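Local structure of putative monooxygenase (Fusobacterium nucleatum subsp. nucleatum, 3MCS) at residues V10-K16 with I87-N93; T27-N32 with L205-N209; D127-A131 with F159-C163. The protein probably acts as a monooxygenase of the antibiotic biosynthesis monooxygenase family, built on the dimeric alpha/beta-barrel fold. One frame throughout, in Å; residues are numbered along the deposited sequence.

Contact 1 (V10-K16 with I87-N93); sequences VYDFEVK and IAEGNLN
D12 and N93 pair between two antiparallel neighbouring strands of the dimeric alpha/beta-barrel (ferredoxin-like) fold, where strand 7-15 meets the start of strand 91-104. D12 N donates to N93 O at 3.0 Å, close to straight (166°), while the return bond from N93 N to D12 O is weak. Farther along, the second segment turns a corner at G90, and the ladder resumes with E89 N giving a bond of 2.8 Å to E14 O and K16 N one of 3.0 Å to I87 O, so that the end of the helix preceding A88 is tied to the strand.

F13 carries the apolar part of the contact. Its CG sits between the backbone N and the carbonyl carbon (chi1 65°), which turns the ring toward A88 and I87: CD1 meets A88 CB at 3.6 Å, and CZ reaches toward I87 CD1. I87 and V15 both also touch Y23 of helix 20-37, which joins this corner to the helical layer. On its other edge strand 7-15 is bonded to strand 55-62, F13 pairing there with S56.

The polar ends of D12 and N93 are turned against each other, carboxylate and amide planes 85° apart, and a water bridges them, donating to D12 OD2 at 2.6 Å and accepting from N93 ND2 at 3.2 Å.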
# COMPACT_ATOMS: atom_id res chain seq x y z
N VAL A 10 0.59 -4.50 5.05
CA VAL A 10 1.61 -4.30 4.03
C VAL A 10 2.75 -5.22 4.37
O VAL A 10 3.40 -5.05 5.39
CB VAL A 10 2.11 -2.87 4.02
CG1 VAL A 10 3.25 -2.74 3.05
CG2 VAL A 10 0.98 -1.92 3.66
N TYR A 11 2.98 -6.23 3.53
CA TYR A 11 4.03 -7.22 3.73
C TYR A 11 5.24 -6.93 2.85
O TYR A 11 5.08 -6.63 1.67
CB TYR A 11 3.51 -8.60 3.37
CG TYR A 11 2.30 -8.99 4.15
CD1 TYR A 11 2.43 -9.55 5.41
CD2 TYR A 11 1.02 -8.82 3.63
CE1 TYR A 11 1.31 -9.92 6.15
CE2 TYR A 11 -0.10 -9.19 4.36
CZ TYR A 11 0.06 -9.73 5.61
OH TYR A 11 -1.04 -10.08 6.35
N ASP A 12 6.45 -7.02 3.38
CA ASP A 12 7.64 -6.85 2.55
C ASP A 12 8.74 -7.86 2.85
O ASP A 12 8.84 -8.37 3.97
CB ASP A 12 8.16 -5.42 2.66
CG ASP A 12 8.98 -5.16 3.90
OD1 ASP A 12 10.18 -5.53 3.94
OD2 ASP A 12 8.42 -4.52 4.80
N PHE A 13 9.55 -8.19 1.87
CA PHE A 13 10.67 -9.11 2.11
C PHE A 13 11.68 -9.03 0.99
O PHE A 13 11.34 -8.65 -0.14
CB PHE A 13 10.22 -10.55 2.29
CG PHE A 13 9.59 -11.18 1.09
CD1 PHE A 13 10.35 -11.82 0.15
CD2 PHE A 13 8.22 -11.16 0.93
CE1 PHE A 13 9.76 -12.41 -0.96
CE2 PHE A 13 7.63 -11.76 -0.17
CZ PHE A 13 8.40 -12.37 -1.11
N GLU A 14 12.91 -9.42 1.30
CA GLU A 14 14.00 -9.39 0.35
C GLU A 14 13.97 -10.65 -0.52
O GLU A 14 13.83 -11.76 0.01
CB GLU A 14 15.32 -9.29 1.10
CG GLU A 14 16.51 -9.19 0.21
CD GLU A 14 17.77 -8.98 0.97
OE1 GLU A 14 17.67 -8.58 2.16
OE2 GLU A 14 18.84 -9.19 0.38
N VAL A 15 14.09 -10.48 -1.83
CA VAL A 15 14.05 -11.62 -2.76
C VAL A 15 15.45 -12.18 -3.00
O VAL A 15 16.40 -11.44 -3.19
CB VAL A 15 13.38 -11.21 -4.12
CG1 VAL A 15 13.22 -12.41 -5.03
CG2 VAL A 15 12.02 -10.58 -3.90
N LYS A 16 15.57 -13.50 -2.98
CA LYS A 16 16.85 -14.13 -3.25
C LYS A 16 17.42 -13.71 -4.61
O LYS A 16 16.67 -13.45 -5.58
CB LYS A 16 16.74 -15.66 -3.22
CG LYS A 16 16.58 -16.26 -1.84
CD LYS A 16 16.82 -17.78 -1.84
CE LYS A 16 16.64 -18.36 -0.44
NZ LYS A 16 16.91 -19.83 -0.39
N ILE A 87 12.01 -18.42 -2.06
CA ILE A 87 12.30 -17.20 -2.79
C ILE A 87 12.68 -15.97 -1.94
O ILE A 87 13.01 -14.91 -2.49
CB ILE A 87 11.09 -16.82 -3.66
CG1 ILE A 87 9.91 -16.38 -2.79
CG2 ILE A 87 10.70 -18.00 -4.54
CD1 ILE A 87 8.74 -15.76 -3.54
N ALA A 88 12.64 -16.11 -0.62
CA ALA A 88 12.95 -15.00 0.28
C ALA A 88 14.33 -15.16 0.94
O ALA A 88 14.68 -16.22 1.46
CB ALA A 88 11.87 -14.86 1.32
N GLU A 89 15.11 -14.10 0.89
CA GLU A 89 16.43 -14.11 1.51
C GLU A 89 16.29 -13.87 3.01
O GLU A 89 16.83 -14.60 3.83
CB GLU A 89 17.33 -13.05 0.86
CG GLU A 89 18.81 -13.13 1.29
CD GLU A 89 19.54 -14.42 0.84
OE1 GLU A 89 19.35 -14.85 -0.32
OE2 GLU A 89 20.34 -14.96 1.63
N GLY A 90 15.57 -12.83 3.38
CA GLY A 90 15.41 -12.54 4.80
C GLY A 90 14.40 -11.45 5.05
O GLY A 90 13.55 -11.19 4.19
N ASN A 91 14.53 -10.82 6.22
CA ASN A 91 13.63 -9.76 6.71
C ASN A 91 12.21 -10.29 7.03
O ASN A 91 11.96 -10.66 8.20
CB ASN A 91 13.59 -8.52 5.76
CG ASN A 91 14.90 -7.70 5.81
OD1 ASN A 91 16.00 -8.23 5.64
ND2 ASN A 91 14.77 -6.37 6.02
N LEU A 92 11.33 -10.34 6.01
CA LEU A 92 9.95 -10.84 6.14
C LEU A 92 9.09 -9.99 7.10
O LEU A 92 8.49 -10.52 8.01
CB LEU A 92 9.98 -12.31 6.59
CG LEU A 92 10.90 -13.23 5.76
CD1 LEU A 92 11.23 -14.53 6.50
CD2 LEU A 92 10.26 -13.51 4.41
N ASN A 93 9.05 -8.68 6.87
CA ASN A 93 8.29 -7.76 7.72
C ASN A 93 6.85 -7.59 7.31
O ASN A 93 6.46 -7.97 6.20
CB ASN A 93 8.90 -6.37 7.66
CG ASN A 93 10.35 -6.38 7.89
OD1 ASN A 93 10.91 -7.39 8.35
ND2 ASN A 93 11.01 -5.28 7.53
O HOH W 1 9.40 -2.71 6.39

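Contact 2 (T27-N32 with L205-N209); sequences TEDYVN and LKIEN
V31 and K206 meet where helix 20-37 lies against strand 194-209, and the turning of a few side chains explains how the helix rests on the strand largely through the aliphatic parts of polar side chains. The helix and strand segments run parallel, 1° apart in direction, with their axes 8.3 Å apart at closest approach. V31 points toward the strand, and its CG1 branch, anti to the backbone N (chi1 172°), lies obliquely between two side chains, touching K206 CG at 4.1 Å and E208 CB at 4.2 Å.

One turn earlier, E28 crosses L205 at about a right angle. The aliphatic part of the glutamate does the touching, with E28 CG 3.6 Å from L205 CD2, and T27 CB adds a looser approach to the other methyl of the same leucine. T27 OG1 turns back to Y23 O within its own helix.

N32 stands across the end of K206, also nearly at a right angle, with N32 OD1 3.4 Å from K206 CE. The lysine chain bends at chi2 (69°) and again at chi4, which folds its ammonium group over toward E208. K206 NZ then forms a salt bridge of 2.8 Å with E208 OE2, meeting the oxygen on its anti side. This pairing of neighbours on one strand face probably balances both charges beside the helix.

L205 and K206 both face A46 of strand 41-49, a classic beta bulge, which lets two successive residues point toward the helix. I207 turns away, onto F45. The whole is the helix-on-antiparallel-sheet layering of the ferredoxin-like, dimeric alpha/beta-barrel fold.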
# COMPACT_ATOMS: atom_id res chain seq x y z
N THR A 27 3.89 -14.71 -7.05
CA THR A 27 3.11 -13.56 -6.60
C THR A 27 1.94 -13.33 -7.56
O THR A 27 0.83 -13.01 -7.13
CB THR A 27 3.93 -12.30 -6.49
OG1 THR A 27 5.06 -12.57 -5.68
CG2 THR A 27 3.13 -11.19 -5.84
N GLU A 28 2.16 -13.51 -8.87
CA GLU A 28 1.07 -13.38 -9.83
C GLU A 28 -0.05 -14.38 -9.51
O GLU A 28 -1.23 -14.00 -9.42
CB GLU A 28 1.55 -13.56 -11.28
CG GLU A 28 2.30 -12.36 -11.86
CD GLU A 28 2.86 -12.60 -13.27
OE1 GLU A 28 2.62 -13.67 -13.87
OE2 GLU A 28 3.57 -11.68 -13.76
N ASP A 29 0.31 -15.66 -9.36
CA ASP A 29 -0.67 -16.68 -9.03
C ASP A 29 -1.43 -16.32 -7.75
O ASP A 29 -2.64 -16.43 -7.69
CB ASP A 29 -0.01 -18.06 -8.81
CG ASP A 29 0.64 -18.62 -10.07
OD1 ASP A 29 0.57 -17.95 -11.12
OD2 ASP A 29 1.22 -19.75 -9.98
N TYR A 30 -0.71 -15.86 -6.73
CA TYR A 30 -1.33 -15.57 -5.44
C TYR A 30 -2.36 -14.47 -5.56
O TYR A 30 -3.48 -14.61 -5.05
CB TYR A 30 -0.23 -15.21 -4.43
CG TYR A 30 -0.68 -14.69 -3.09
CD1 TYR A 30 -1.37 -15.49 -2.21
CD2 TYR A 30 -0.33 -13.42 -2.67
CE1 TYR A 30 -1.76 -15.01 -0.98
CE2 TYR A 30 -0.70 -12.94 -1.43
CZ TYR A 30 -1.42 -13.74 -0.59
OH TYR A 30 -1.80 -13.29 0.66
N VAL A 31 -1.99 -13.41 -6.26
CA VAL A 31 -2.89 -12.26 -6.42
C VAL A 31 -4.10 -12.66 -7.25
O VAL A 31 -5.24 -12.33 -6.89
CB VAL A 31 -2.16 -11.03 -7.01
CG1 VAL A 31 -3.12 -9.95 -7.35
CG2 VAL A 31 -1.11 -10.51 -6.05
N ASN A 32 -3.86 -13.41 -8.33
CA ASN A 32 -4.94 -13.84 -9.23
C ASN A 32 -5.89 -14.88 -8.65
O ASN A 32 -7.08 -14.86 -8.94
CB ASN A 32 -4.38 -14.39 -10.56
CG ASN A 32 -3.83 -13.30 -11.48
OD1 ASN A 32 -4.16 -12.11 -11.36
ND2 ASN A 32 -3.00 -13.71 -12.43
N LEU A 205 3.85 -5.11 -10.13
CA LEU A 205 3.97 -6.53 -10.52
C LEU A 205 2.60 -7.10 -10.91
O LEU A 205 2.43 -7.56 -12.02
CB LEU A 205 4.59 -7.33 -9.38
CG LEU A 205 5.20 -8.66 -9.82
CD1 LEU A 205 5.99 -9.22 -8.66
CD2 LEU A 205 4.17 -9.66 -10.35
N LYS A 206 1.65 -7.10 -9.99
CA LYS A 206 0.29 -7.50 -10.30
C LYS A 206 -0.67 -6.81 -9.33
O LYS A 206 -0.43 -6.83 -8.13
CB LYS A 206 0.11 -9.03 -10.23
CG LYS A 206 -1.18 -9.55 -10.90
CD LYS A 206 -1.13 -9.38 -12.44
CE LYS A 206 -2.48 -9.71 -13.15
NZ LYS A 206 -3.61 -8.73 -12.86
N ILE A 207 -1.72 -6.19 -9.88
CA ILE A 207 -2.75 -5.52 -9.10
C ILE A 207 -4.15 -5.99 -9.51
O ILE A 207 -4.48 -6.02 -10.70
CB ILE A 207 -2.75 -3.99 -9.30
CG1 ILE A 207 -1.46 -3.37 -8.80
CG2 ILE A 207 -3.94 -3.36 -8.59
CD1 ILE A 207 -1.39 -1.93 -9.06
N GLU A 208 -4.96 -6.34 -8.52
CA GLU A 208 -6.38 -6.69 -8.70
C GLU A 208 -7.16 -6.11 -7.52
O GLU A 208 -6.74 -6.23 -6.36
CB GLU A 208 -6.61 -8.21 -8.78
CG GLU A 208 -6.11 -8.86 -10.06
CD GLU A 208 -6.89 -8.44 -11.29
OE1 GLU A 208 -8.05 -7.96 -11.14
OE2 GLU A 208 -6.34 -8.59 -12.41
N ASN A 209 -8.27 -5.45 -7.81
CA ASN A 209 -9.11 -4.91 -6.75
C ASN A 209 -10.56 -4.78 -7.20
O ASN A 209 -10.87 -4.77 -8.41
CB ASN A 209 -8.57 -3.56 -6.23
CG ASN A 209 -8.74 -2.41 -7.23
OD1 ASN A 209 -8.76 -2.61 -8.46
ND2 ASN A 209 -8.83 -1.19 -6.70

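Contact 3 (D127-A131 with F159-C163); sequences DKEFA and FNKWC
D127 and W162 join the first turn of helix 127-143 to the beginning of strand 161-168, one of the helix-on-sheet contacts of the ferredoxin-like alpha/beta fold in the second family repeat.

The indole makes a hydrogen bond: W162 NE1 donates to D127 OD1 at 3.2 Å and 164°. The oxygen lies at the indole edge, 10° from the ring plane, and is approached nearly along its own C-O bond. D127 reaches it because its CG is anti to the backbone N (chi1 -176°). The same carboxylate is close to the amide of N160, with D127 CG 3.3 Å from N160 ND2.

Aromatic contact comes from F130, which sets its edge toward one face of W162 in an edge-to-face pair. The phenyl centroid is 5.1 Å from that of the five-membered ring. F130 also touches M193, and W162 continues onto L152 and T154 of strand 147-155, so the indole is held between helix and sheet.

Apolar packing completes the contact at the six-membered ring of the indole, where A131 CB rests 3.4 Å from W162 CZ2 and 3.6 Å from W162 CH2.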
# COMPACT_ATOMS: atom_id res chain seq x y z
N ASP A 127 1.89 15.25 16.20
CA ASP A 127 0.98 14.24 15.60
C ASP A 127 -0.49 14.66 15.44
O ASP A 127 -1.08 14.40 14.41
CB ASP A 127 1.04 12.95 16.43
CG ASP A 127 0.22 11.83 15.82
OD1 ASP A 127 0.62 11.24 14.77
OD2 ASP A 127 -0.82 11.52 16.44
N LYS A 128 -1.09 15.23 16.47
CA LYS A 128 -2.47 15.70 16.37
C LYS A 128 -2.62 16.63 15.16
O LYS A 128 -3.37 16.32 14.22
CB LYS A 128 -2.93 16.45 17.66
CG LYS A 128 -3.01 15.58 18.92
N GLU A 129 -1.87 17.73 15.17
CA GLU A 129 -1.95 18.72 14.09
C GLU A 129 -1.66 18.14 12.71
O GLU A 129 -2.33 18.50 11.74
CB GLU A 129 -1.00 19.90 14.36
CG GLU A 129 -1.06 21.00 13.30
CD GLU A 129 -0.18 22.23 13.62
OE1 GLU A 129 0.67 22.15 14.53
OE2 GLU A 129 -0.36 23.27 12.94
N PHE A 130 -0.67 17.25 12.62
CA PHE A 130 -0.26 16.63 11.36
C PHE A 130 -1.34 15.73 10.79
O PHE A 130 -1.56 15.70 9.58
CB PHE A 130 1.01 15.82 11.57
CG PHE A 130 1.49 15.09 10.35
CD1 PHE A 130 0.98 13.85 10.03
CD2 PHE A 130 2.47 15.62 9.53
CE1 PHE A 130 1.43 13.15 8.89
CE2 PHE A 130 2.93 14.94 8.41
CZ PHE A 130 2.40 13.70 8.08
N ALA A 131 -1.99 14.98 11.67
CA ALA A 131 -3.03 14.04 11.25
C ALA A 131 -4.08 14.75 10.42
O ALA A 131 -4.41 14.33 9.32
CB ALA A 131 -3.67 13.36 12.47
N PHE A 159 1.29 4.77 16.48
CA PHE A 159 0.43 5.68 15.71
C PHE A 159 1.09 6.96 15.21
O PHE A 159 0.44 7.73 14.51
CB PHE A 159 -0.93 5.97 16.39
CG PHE A 159 -0.85 6.64 17.73
CD1 PHE A 159 -0.51 7.98 17.84
CD2 PHE A 159 -1.25 5.97 18.87
CE1 PHE A 159 -0.49 8.60 19.07
CE2 PHE A 159 -1.24 6.58 20.10
CZ PHE A 159 -0.86 7.90 20.20
N ASN A 160 2.36 7.17 15.52
CA ASN A 160 3.07 8.31 14.94
C ASN A 160 3.68 7.94 13.57
O ASN A 160 4.21 8.81 12.88
CB ASN A 160 4.16 8.80 15.89
CG ASN A 160 3.62 9.24 17.24
OD1 ASN A 160 4.21 8.94 18.28
ND2 ASN A 160 2.47 9.91 17.24
N LYS A 161 3.59 6.67 13.19
CA LYS A 161 4.13 6.17 11.94
C LYS A 161 3.02 6.10 10.91
O LYS A 161 2.24 5.17 10.92
CB LYS A 161 4.72 4.79 12.18
CG LYS A 161 5.63 4.20 11.09
CD LYS A 161 6.32 2.92 11.65
CE LYS A 161 7.74 2.69 11.12
NZ LYS A 161 8.74 3.64 11.70
N TRP A 162 2.92 7.10 10.04
CA TRP A 162 1.91 7.11 8.99
C TRP A 162 2.39 6.37 7.74
O TRP A 162 3.55 6.51 7.36
CB TRP A 162 1.55 8.54 8.64
CG TRP A 162 0.87 9.21 9.74
CD1 TRP A 162 1.44 9.72 10.86
CD2 TRP A 162 -0.53 9.47 9.84
NE1 TRP A 162 0.48 10.28 11.67
CE2 TRP A 162 -0.74 10.14 11.07
CE3 TRP A 162 -1.63 9.20 9.02
CZ2 TRP A 162 -2.01 10.54 11.50
CZ3 TRP A 162 -2.89 9.61 9.44
CH2 TRP A 162 -3.06 10.26 10.68
N CYS A 163 1.50 5.60 7.11
CA CYS A 163 1.81 4.82 5.91
C CYS A 163 0.88 5.18 4.80
O CYS A 163 -0.34 5.07 4.96
CB CYS A 163 1.63 3.33 6.18
SG CYS A 163 2.73 2.66 7.46

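Overall arrangement
All three contacts reach one antiparallel sheet that runs through both family repeats. Contacts 1 and 2 lie near each other without touching, their centres about 17 Å apart, and are linked by the chain itself, since strand 7-15 leads into helix 20-37; along the sequence they cross, their segments alternating. Contact 3 opens only after contact 1 has closed, their centres about 26 Å apart, and lies wholly between the two segments of contact 2, yet its centre is about 30 Å from that of contact 2, on the opposite side of the chain's centre. Strand 194-209, in contact 2, pairs with strand 41-49 as well as strand 114-122, knitting the two halves into one body.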